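Local coordinates for acetylxylan esterase / glucomannan deacetylase (Cellvibrio japonicus, PDB 2W9X), which removes acetyl groups from plant cell-wall xylan and glucomannan, strongly preferring glucomannan, as a secreted esterase of carbohydrate esterase family 2, at residues B[33-38]-B[228-233]; B[144-149]-B[191-196]. All coordinates share one frame; numbering follows the deposited sequence.

Interaction 1 of 2, residues B[33-38]-B[228-233]; sequences GGRVLV and QLYHNK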
ATOM      1  N   GLY B  33     -20.625 -13.707  15.082  1.00 40.39           N
ATOM      2  CA  GLY B  33     -19.358 -13.340  14.479  1.00 40.09           C
ATOM      3  C   GLY B  33     -18.444 -14.541  14.329  1.00 39.63           C
ATOM      4  O   GLY B  33     -18.323 -15.366  15.237  1.00 39.18           O
ATOM      5  N   GLY B  34     -17.804 -14.647  13.168  1.00 39.12           N
ATOM      6  CA  GLY B  34     -16.865 -15.727  12.935  1.00 38.57           C
ATOM      7  C   GLY B  34     -17.537 -16.929  12.310  1.00 38.74           C
ATOM      8  O   GLY B  34     -18.781 -17.011  12.243  1.00 38.24           O
ATOM      9  N   ARG B  35     -16.697 -17.854  11.844  1.00 38.42           N
ATOM     10  CA  ARG B  35     -17.136 -19.045  11.139  1.00 38.99           C
ATOM     11  C   ARG B  35     -17.765 -20.021  12.115  1.00 39.13           C
ATOM     12  O   ARG B  35     -17.137 -20.443  13.081  1.00 39.26           O
ATOM     13  CB  ARG B  35     -15.967 -19.702  10.404  1.00 38.49           C
ATOM     14  CG  ARG B  35     -15.516 -18.937   9.191  1.00 38.05           C
ATOM     15  CD  ARG B  35     -14.328 -19.607   8.556  1.00 37.26           C
ATOM     16  NE  ARG B  35     -13.974 -18.973   7.292  1.00 36.53           N
ATOM     17  CZ  ARG B  35     -12.980 -19.376   6.510  1.00 38.51           C
ATOM     18  NH1 ARG B  35     -12.229 -20.419   6.860  1.00 37.42           N
ATOM     19  NH2 ARG B  35     -12.748 -18.742   5.370  1.00 38.68           N
ATOM     20  N   VAL B  36     -19.017 -20.371  11.843  1.00 39.97           N
ATOM     21  CA  VAL B  36     -19.798 -21.225  12.718  1.00 40.24           C
ATOM     22  C   VAL B  36     -20.612 -22.174  11.849  1.00 40.72           C
ATOM     23  O   VAL B  36     -21.230 -21.753  10.867  1.00 40.45           O
ATOM     24  CB  VAL B  36     -20.730 -20.375  13.634  1.00 40.26           C
ATOM     25  CG1 VAL B  36     -21.818 -21.216  14.232  1.00 40.70           C
ATOM     26  CG2 VAL B  36     -19.943 -19.699  14.743  1.00 39.86           C
ATOM     27  N   LEU B  37     -20.575 -23.457  12.196  1.00 41.63           N
ATOM     28  CA  LEU B  37     -21.438 -24.455  11.596  1.00 42.27           C
ATOM     29  C   LEU B  37     -22.766 -24.421  12.361  1.00 43.07           C
ATOM     30  O   LEU B  37     -22.822 -24.809  13.538  1.00 43.28           O
ATOM     31  CB  LEU B  37     -20.803 -25.848  11.707  1.00 42.22           C
ATOM     32  CG  LEU B  37     -21.029 -26.939  10.643  1.00 41.69           C
ATOM     33  CD1 LEU B  37     -21.074 -28.308  11.302  1.00 40.20           C
ATOM     34  CD2 LEU B  37     -22.262 -26.721   9.752  1.00 41.51           C
ATOM     35  N   VAL B  38     -23.818 -23.927  11.707  1.00 43.63           N
ATOM     36  CA  VAL B  38     -25.155 -23.882  12.317  1.00 44.16           C
ATOM     37  C   VAL B  38     -25.955 -25.118  11.920  1.00 44.21           C
ATOM     38  O   VAL B  38     -26.152 -25.387  10.736  1.00 43.97           O
ATOM     39  CB  VAL B  38     -25.938 -22.563  11.986  1.00 44.21           C
ATOM     40  CG1 VAL B  38     -25.122 -21.329  12.382  1.00 44.83           C
ATOM     41  CG2 VAL B  38     -26.314 -22.477  10.509  1.00 45.94           C
ATOM     42  N   GLN B 228     -16.676 -29.699   5.745  1.00 46.60           N
ATOM     43  CA  GLN B 228     -17.574 -28.704   5.145  1.00 45.38           C
ATOM     44  C   GLN B 228     -16.901 -27.409   4.726  1.00 44.57           C
ATOM     45  O   GLN B 228     -16.201 -26.754   5.519  1.00 43.77           O
ATOM     46  CB  GLN B 228     -18.796 -28.414   6.025  1.00 45.71           C
ATOM     47  CG  GLN B 228     -18.502 -28.179   7.492  1.00 45.96           C
ATOM     48  CD  GLN B 228     -18.202 -29.469   8.240  1.00 46.94           C
ATOM     49  OE1 GLN B 228     -18.994 -30.412   8.208  1.00 48.03           O
ATOM     50  NE2 GLN B 228     -17.053 -29.516   8.913  1.00 47.68           N
ATOM     51  N   LEU B 229     -17.132 -27.049   3.467  1.00 43.19           N
ATOM     52  CA  LEU B 229     -16.636 -25.797   2.934  1.00 42.57           C
ATOM     53  C   LEU B 229     -17.414 -24.650   3.535  1.00 42.12           C
ATOM     54  O   LEU B 229     -18.635 -24.733   3.688  1.00 41.64           O
ATOM     55  CB  LEU B 229     -16.756 -25.763   1.409  1.00 42.62           C
ATOM     56  CG  LEU B 229     -15.777 -26.640   0.620  1.00 42.35           C
ATOM     57  CD1 LEU B 229     -16.270 -26.865  -0.806  1.00 40.97           C
ATOM     58  CD2 LEU B 229     -14.362 -26.034   0.652  1.00 41.37           C
ATOM     59  N   TYR B 230     -16.710 -23.579   3.872  1.00 41.14           N
ATOM     60  CA  TYR B 230     -17.377 -22.405   4.401  1.00 41.38           C
ATOM     61  C   TYR B 230     -17.951 -21.553   3.274  1.00 41.62           C
ATOM     62  O   TYR B 230     -17.238 -21.176   2.344  1.00 41.93           O
ATOM     63  CB  TYR B 230     -16.454 -21.583   5.322  1.00 41.22           C
ATOM     64  CG  TYR B 230     -17.197 -20.469   6.023  1.00 40.68           C
ATOM     65  CD1 TYR B 230     -18.057 -20.736   7.087  1.00 40.10           C
ATOM     66  CD2 TYR B 230     -17.072 -19.151   5.589  1.00 40.41           C
ATOM     67  CE1 TYR B 230     -18.759 -19.706   7.711  1.00 40.93           C
ATOM     68  CE2 TYR B 230     -17.769 -18.125   6.193  1.00 39.91           C
ATOM     69  CZ  TYR B 230     -18.602 -18.397   7.254  1.00 40.48           C
ATOM     70  OH  TYR B 230     -19.289 -17.356   7.841  1.00 41.38           O
ATOM     71  N   HIS B 231     -19.250 -21.283   3.351  1.00 41.68           N
ATOM     72  CA  HIS B 231     -19.893 -20.356   2.439  1.00 42.24           C
ATOM     73  C   HIS B 231     -20.810 -19.443   3.234  1.00 41.96           C
ATOM     74  O   HIS B 231     -21.646 -19.915   4.013  1.00 41.85           O
ATOM     75  CB  HIS B 231     -20.686 -21.095   1.341  1.00 43.06           C
ATOM     76  CG  HIS B 231     -19.830 -21.899   0.411  1.00 44.96           C
ATOM     77  ND1 HIS B 231     -18.762 -21.356  -0.276  1.00 48.09           N
ATOM     78  CD2 HIS B 231     -19.883 -23.204   0.050  1.00 47.22           C
ATOM     79  CE1 HIS B 231     -18.198 -22.292  -1.020  1.00 48.31           C
ATOM     80  NE2 HIS B 231     -18.861 -23.421  -0.842  1.00 48.19           N
ATOM     81  N   ASN B 232     -20.645 -18.138   3.043  1.00 41.34           N
ATOM     82  CA  ASN B 232     -21.533 -17.159   3.669  1.00 41.34           C
ATOM     83  C   ASN B 232     -21.722 -15.938   2.775  1.00 41.11           C
ATOM     84  O   ASN B 232     -20.846 -15.085   2.675  1.00 40.85           O
ATOM     85  CB  ASN B 232     -21.006 -16.754   5.050  1.00 40.92           C
ATOM     86  CG  ASN B 232     -22.045 -16.028   5.888  1.00 41.42           C
ATOM     87  OD1 ASN B 232     -23.070 -15.562   5.383  1.00 41.83           O
ATOM     88  ND2 ASN B 232     -21.774 -15.913   7.177  1.00 42.53           N
ATOM     89  N   LYS B 233     -22.876 -15.867   2.124  1.00 40.79           N
ATOM     90  CA  LYS B 233     -23.140 -14.828   1.134  1.00 40.71           C
ATOM     91  C   LYS B 233     -23.154 -13.439   1.748  1.00 40.40           C
ATOM     92  O   LYS B 233     -22.880 -12.455   1.064  1.00 40.57           O
TER
HETATM   93  O   HOH W   1     -20.450 -17.893  10.017  1.00 41.38           O
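The aliphatic part of R35 lies across the face of the Y230 ring. CG stands 3.5 Å from the ring centroid and only 7° off the ring normal, a CH-pi contact. An extended run from CG to NE carries the side chain over the ring, bringing NE to 3.5 Å from CD2 of Y230. The guanidinium is tilted 30° from the ring plane, and Y230 CB lies over the rim of one of its faces. On the tyrosine side, CG anti to the backbone N (chi1 -172°) directs the ring to the arginine. The charged end is engaged by Y219, through its carbonyl O and its ring, and by the ring of W52.

A second, purely apolar touch joins L37 CG to Q228 CG at 4.2 Å.

Polar links gather at the Y230 hydroxyl. N232 ND2 donates to Y230 OH over a nearly straight 2.9 Å, with the hydroxyl in the amide plane. A water in the ring plane is 2.5 Å from the same OH, a short spacing to be read with caution, and donates to G34 O at 2.9 Å.

No direct hydrogen bond crosses between 33-38 and 228-233; the polar link between the two runs is this water. The contact therefore rests on methylene-to-ring packing, with the hydroxyl end of the ring held by N232 and the water, and it joins the N-terminal beta domain to an esterase loop.

Interaction 2 of 2, residues B[144-149]-B[191-196]; sequences QIEFIG and DYQINA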
ATOM      1  N   GLN B 144     -17.251  -4.755   7.674  1.00 38.68           N
ATOM      2  CA  GLN B 144     -16.782  -6.120   7.860  1.00 38.42           C
ATOM      3  C   GLN B 144     -15.291  -6.192   7.542  1.00 38.53           C
ATOM      4  O   GLN B 144     -14.829  -5.648   6.525  1.00 38.92           O
ATOM      5  CB  GLN B 144     -17.549  -7.084   6.958  1.00 38.18           C
ATOM      6  CG  GLN B 144     -19.032  -7.233   7.260  1.00 38.57           C
ATOM      7  CD  GLN B 144     -19.693  -8.236   6.337  1.00 38.46           C
ATOM      8  OE1 GLN B 144     -19.167  -8.551   5.260  1.00 37.46           O
ATOM      9  NE2 GLN B 144     -20.843  -8.750   6.751  1.00 37.28           N
ATOM     10  N   ILE B 145     -14.542  -6.849   8.429  1.00 37.79           N
ATOM     11  CA  ILE B 145     -13.097  -7.000   8.297  1.00 37.37           C
ATOM     12  C   ILE B 145     -12.685  -8.437   8.645  1.00 37.26           C
ATOM     13  O   ILE B 145     -13.199  -9.034   9.598  1.00 36.84           O
ATOM     14  CB  ILE B 145     -12.303  -5.972   9.178  1.00 36.52           C
ATOM     15  CG1 ILE B 145     -10.786  -6.071   8.900  1.00 36.53           C
ATOM     16  CG2 ILE B 145     -12.654  -6.136  10.671  1.00 36.57           C
ATOM     17  CD1 ILE B 145      -9.970  -4.811   9.318  1.00 37.46           C
ATOM     18  N   GLU B 146     -11.765  -8.987   7.856  1.00 37.47           N
ATOM     19  CA  GLU B 146     -11.284 -10.339   8.076  1.00 37.01           C
ATOM     20  C   GLU B 146      -9.788 -10.349   8.310  1.00 37.66           C
ATOM     21  O   GLU B 146      -9.037  -9.690   7.573  1.00 38.64           O
ATOM     22  CB  GLU B 146     -11.648 -11.242   6.886  1.00 36.78           C
ATOM     23  CG  GLU B 146     -10.992 -12.616   6.942  1.00 35.52           C
ATOM     24  CD  GLU B 146     -11.603 -13.614   5.980  1.00 38.95           C
ATOM     25  OE1 GLU B 146     -12.638 -13.281   5.368  1.00 39.59           O
ATOM     26  OE2 GLU B 146     -11.060 -14.736   5.855  1.00 37.15           O
ATOM     27  N   PHE B 147      -9.359 -11.094   9.330  1.00 37.47           N
ATOM     28  CA  PHE B 147      -7.930 -11.307   9.606  1.00 37.61           C
ATOM     29  C   PHE B 147      -7.556 -12.745   9.350  1.00 37.63           C
ATOM     30  O   PHE B 147      -8.144 -13.663   9.916  1.00 38.22           O
ATOM     31  CB  PHE B 147      -7.569 -10.912  11.045  1.00 37.03           C
ATOM     32  CG  PHE B 147      -7.644  -9.430  11.285  1.00 37.16           C
ATOM     33  CD1 PHE B 147      -6.502  -8.653  11.230  1.00 36.05           C
ATOM     34  CD2 PHE B 147      -8.878  -8.809  11.508  1.00 36.33           C
ATOM     35  CE1 PHE B 147      -6.558  -7.254  11.452  1.00 36.26           C
ATOM     36  CE2 PHE B 147      -8.950  -7.418  11.717  1.00 38.01           C
ATOM     37  CZ  PHE B 147      -7.781  -6.641  11.682  1.00 36.20           C
ATOM     38  N   ILE B 148      -6.578 -12.924   8.470  1.00 37.92           N
ATOM     39  CA  ILE B 148      -6.098 -14.248   8.087  1.00 37.48           C
ATOM     40  C   ILE B 148      -4.654 -14.321   8.537  1.00 37.46           C
ATOM     41  O   ILE B 148      -3.875 -13.387   8.302  1.00 37.66           O
ATOM     42  CB  ILE B 148      -6.189 -14.485   6.553  1.00 36.79           C
ATOM     43  CG1 ILE B 148      -7.610 -14.194   6.022  1.00 37.19           C
ATOM     44  CG2 ILE B 148      -5.769 -15.907   6.223  1.00 37.17           C
ATOM     45  CD1 ILE B 148      -7.739 -14.274   4.466  1.00 37.02           C
ATOM     46  N   GLY B 149      -4.276 -15.411   9.200  1.00 37.21           N
ATOM     47  CA  GLY B 149      -2.911 -15.467   9.711  1.00 36.99           C
ATOM     48  C   GLY B 149      -2.514 -16.663  10.535  1.00 37.20           C
ATOM     49  O   GLY B 149      -3.098 -17.736  10.418  1.00 37.00           O
ATOM     50  N   ASP B 191     -18.025  -6.083  12.086  1.00 38.42           N
ATOM     51  CA  ASP B 191     -17.992  -7.503  12.383  1.00 38.54           C
ATOM     52  C   ASP B 191     -16.669  -8.086  11.908  1.00 38.40           C
ATOM     53  O   ASP B 191     -16.027  -7.538  11.004  1.00 39.53           O
ATOM     54  CB  ASP B 191     -19.198  -8.217  11.764  1.00 38.52           C
ATOM     55  CG  ASP B 191     -20.450  -8.027  12.583  1.00 39.01           C
ATOM     56  OD1 ASP B 191     -20.434  -8.324  13.803  1.00 39.66           O
ATOM     57  OD2 ASP B 191     -21.446  -7.558  12.007  1.00 37.63           O
ATOM     58  N   TYR B 192     -16.216  -9.163  12.541  1.00 37.90           N
ATOM     59  CA  TYR B 192     -14.911  -9.708  12.178  1.00 37.34           C
ATOM     60  C   TYR B 192     -14.866 -11.206  12.189  1.00 37.02           C
ATOM     61  O   TYR B 192     -15.592 -11.852  12.950  1.00 36.95           O
ATOM     62  CB  TYR B 192     -13.780  -9.151  13.079  1.00 36.93           C
ATOM     63  CG  TYR B 192     -13.971  -9.335  14.582  1.00 36.72           C
ATOM     64  CD1 TYR B 192     -13.456 -10.451  15.248  1.00 34.98           C
ATOM     65  CD2 TYR B 192     -14.634  -8.363  15.343  1.00 36.62           C
ATOM     66  CE1 TYR B 192     -13.622 -10.609  16.629  1.00 34.59           C
ATOM     67  CE2 TYR B 192     -14.783  -8.500  16.723  1.00 36.42           C
ATOM     68  CZ  TYR B 192     -14.279  -9.614  17.357  1.00 35.57           C
ATOM     69  OH  TYR B 192     -14.454  -9.730  18.714  1.00 36.91           O
ATOM     70  N   GLN B 193     -14.006 -11.737  11.323  1.00 37.18           N
ATOM     71  CA  GLN B 193     -13.609 -13.137  11.329  1.00 37.34           C
ATOM     72  C   GLN B 193     -12.092 -13.183  11.486  1.00 37.21           C
ATOM     73  O   GLN B 193     -11.379 -12.432  10.824  1.00 37.88           O
ATOM     74  CB  GLN B 193     -14.029 -13.826  10.022  1.00 36.68           C
ATOM     75  CG  GLN B 193     -15.541 -14.045   9.891  1.00 37.25           C
ATOM     76  CD  GLN B 193     -15.893 -15.098   8.842  1.00 37.83           C
ATOM     77  OE1 GLN B 193     -17.067 -15.421   8.638  1.00 39.43           O
ATOM     78  NE2 GLN B 193     -14.873 -15.633   8.167  1.00 35.45           N
ATOM     79  N   ILE B 194     -11.614 -14.050  12.378  1.00 37.63           N
ATOM     80  CA  ILE B 194     -10.177 -14.252  12.611  1.00 37.61           C
ATOM     81  C   ILE B 194      -9.836 -15.674  12.177  1.00 38.01           C
ATOM     82  O   ILE B 194      -9.860 -16.611  12.966  1.00 38.42           O
ATOM     83  CB  ILE B 194      -9.750 -14.011  14.091  1.00 37.60           C
ATOM     84  CG1 ILE B 194     -10.347 -12.701  14.648  1.00 36.88           C
ATOM     85  CG2 ILE B 194      -8.219 -14.067  14.241  1.00 36.54           C
ATOM     86  CD1 ILE B 194      -9.872 -11.400  13.942  1.00 36.35           C
ATOM     87  N   ASN B 195      -9.521 -15.825  10.902  1.00 37.71           N
ATOM     88  CA  ASN B 195      -9.182 -17.131  10.364  1.00 37.45           C
ATOM     89  C   ASN B 195      -7.674 -17.325  10.393  1.00 37.61           C
ATOM     90  O   ASN B 195      -6.970 -17.131   9.399  1.00 37.82           O
ATOM     91  CB  ASN B 195      -9.787 -17.275   8.975  1.00 37.01           C
ATOM     92  CG  ASN B 195     -11.294 -17.196   9.014  1.00 38.12           C
ATOM     93  OD1 ASN B 195     -11.930 -17.764   9.914  1.00 37.77           O
ATOM     94  ND2 ASN B 195     -11.879 -16.471   8.067  1.00 39.94           N
ATOM     95  N   ALA B 196      -7.195 -17.679  11.577  1.00 37.75           N
ATOM     96  CA  ALA B 196      -5.786 -17.852  11.839  1.00 37.83           C
ATOM     97  C   ALA B 196      -5.572 -19.148  12.607  1.00 37.79           C
ATOM     98  O   ALA B 196      -6.442 -19.585  13.333  1.00 36.87           O
ATOM     99  CB  ALA B 196      -5.254 -16.664  12.655  1.00 37.30           C
TER
HETATM  100  O   HOH W   2     -21.922  -7.324   9.397  1.00 38.68           O
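Strands 144-149 and 191-196 run side by side, their axes 4.5 Å apart at closest and their directions within 10° of parallel, paired in register from Q144 with D191 to G149 with A196. The ladder alternates in the parallel manner: I145 N and F147 N give to D191 O and Q193 O, while Q193 N, weakly, and N195 N give to I145 O and F147 O. The straightest bond is F147 N to Q193 O, 2.8 Å. At the C-terminal end G149 N reaches N195 O from above the carbonyl plane, where N195 centres an inverse gamma turn.

The face that carries E146, Q193 and N195 is mostly polar, I148 being its apolar member. N195 ND2 donates to E146 OE2 at 2.9 Å; it comes from above the carboxylate, 69° out of its plane, while OE2 lies near the amide plane. E146 CG is anti to its backbone N (chi1 171°) and the chain beyond is extended, presenting the carboxylate also to Y219 OH and W235 NE1. Three N-H or O-H partners thus satisfy this buried acid. Near the strand starts, a water spans Q144 NE2 and D191 OD2, Q144 OE1 accepts from K236 N, and D191 OD1 pairs with R141, Y56 and H31.

The other face is largely apolar. F147 and I194 lie side by side, CD2 to CD1 at 3.7 Å, both against T153 of helix 151-154; I145 CG2 meets Y192 CB at 4.0 Å, under helix 180-187.

This is the edge pair of the parallel sheet of an SGNH (GDSL-type) hydrolase, in which strand 144-149 leads into the probable nucleophile S151, whose side chain is about 8 Å from that of A196.

From the N terminus, the chain passes through 33-38 of the N-terminal domain, runs through the antiparallel strands up to 134-135 and then enters the parallel sheet at 144-149. Interaction 2 closes the shorter loop, 41 residues containing helices but no strand, when 191-196 docks beside its partner. The chain then continues past helix 215-218 to 228-233, where interaction 1 closes a loop of 189 intervening residues that encloses interaction 2 entirely; the two do not cross. Their centres are about 13 Å apart, yet they touch: R35 CD packs on N195 OD1 at 3.3 Å, and G34 CA on Q193 CG at 3.7 Å. The N-terminal domain is thus seated on the edge strand of the esterase sheet.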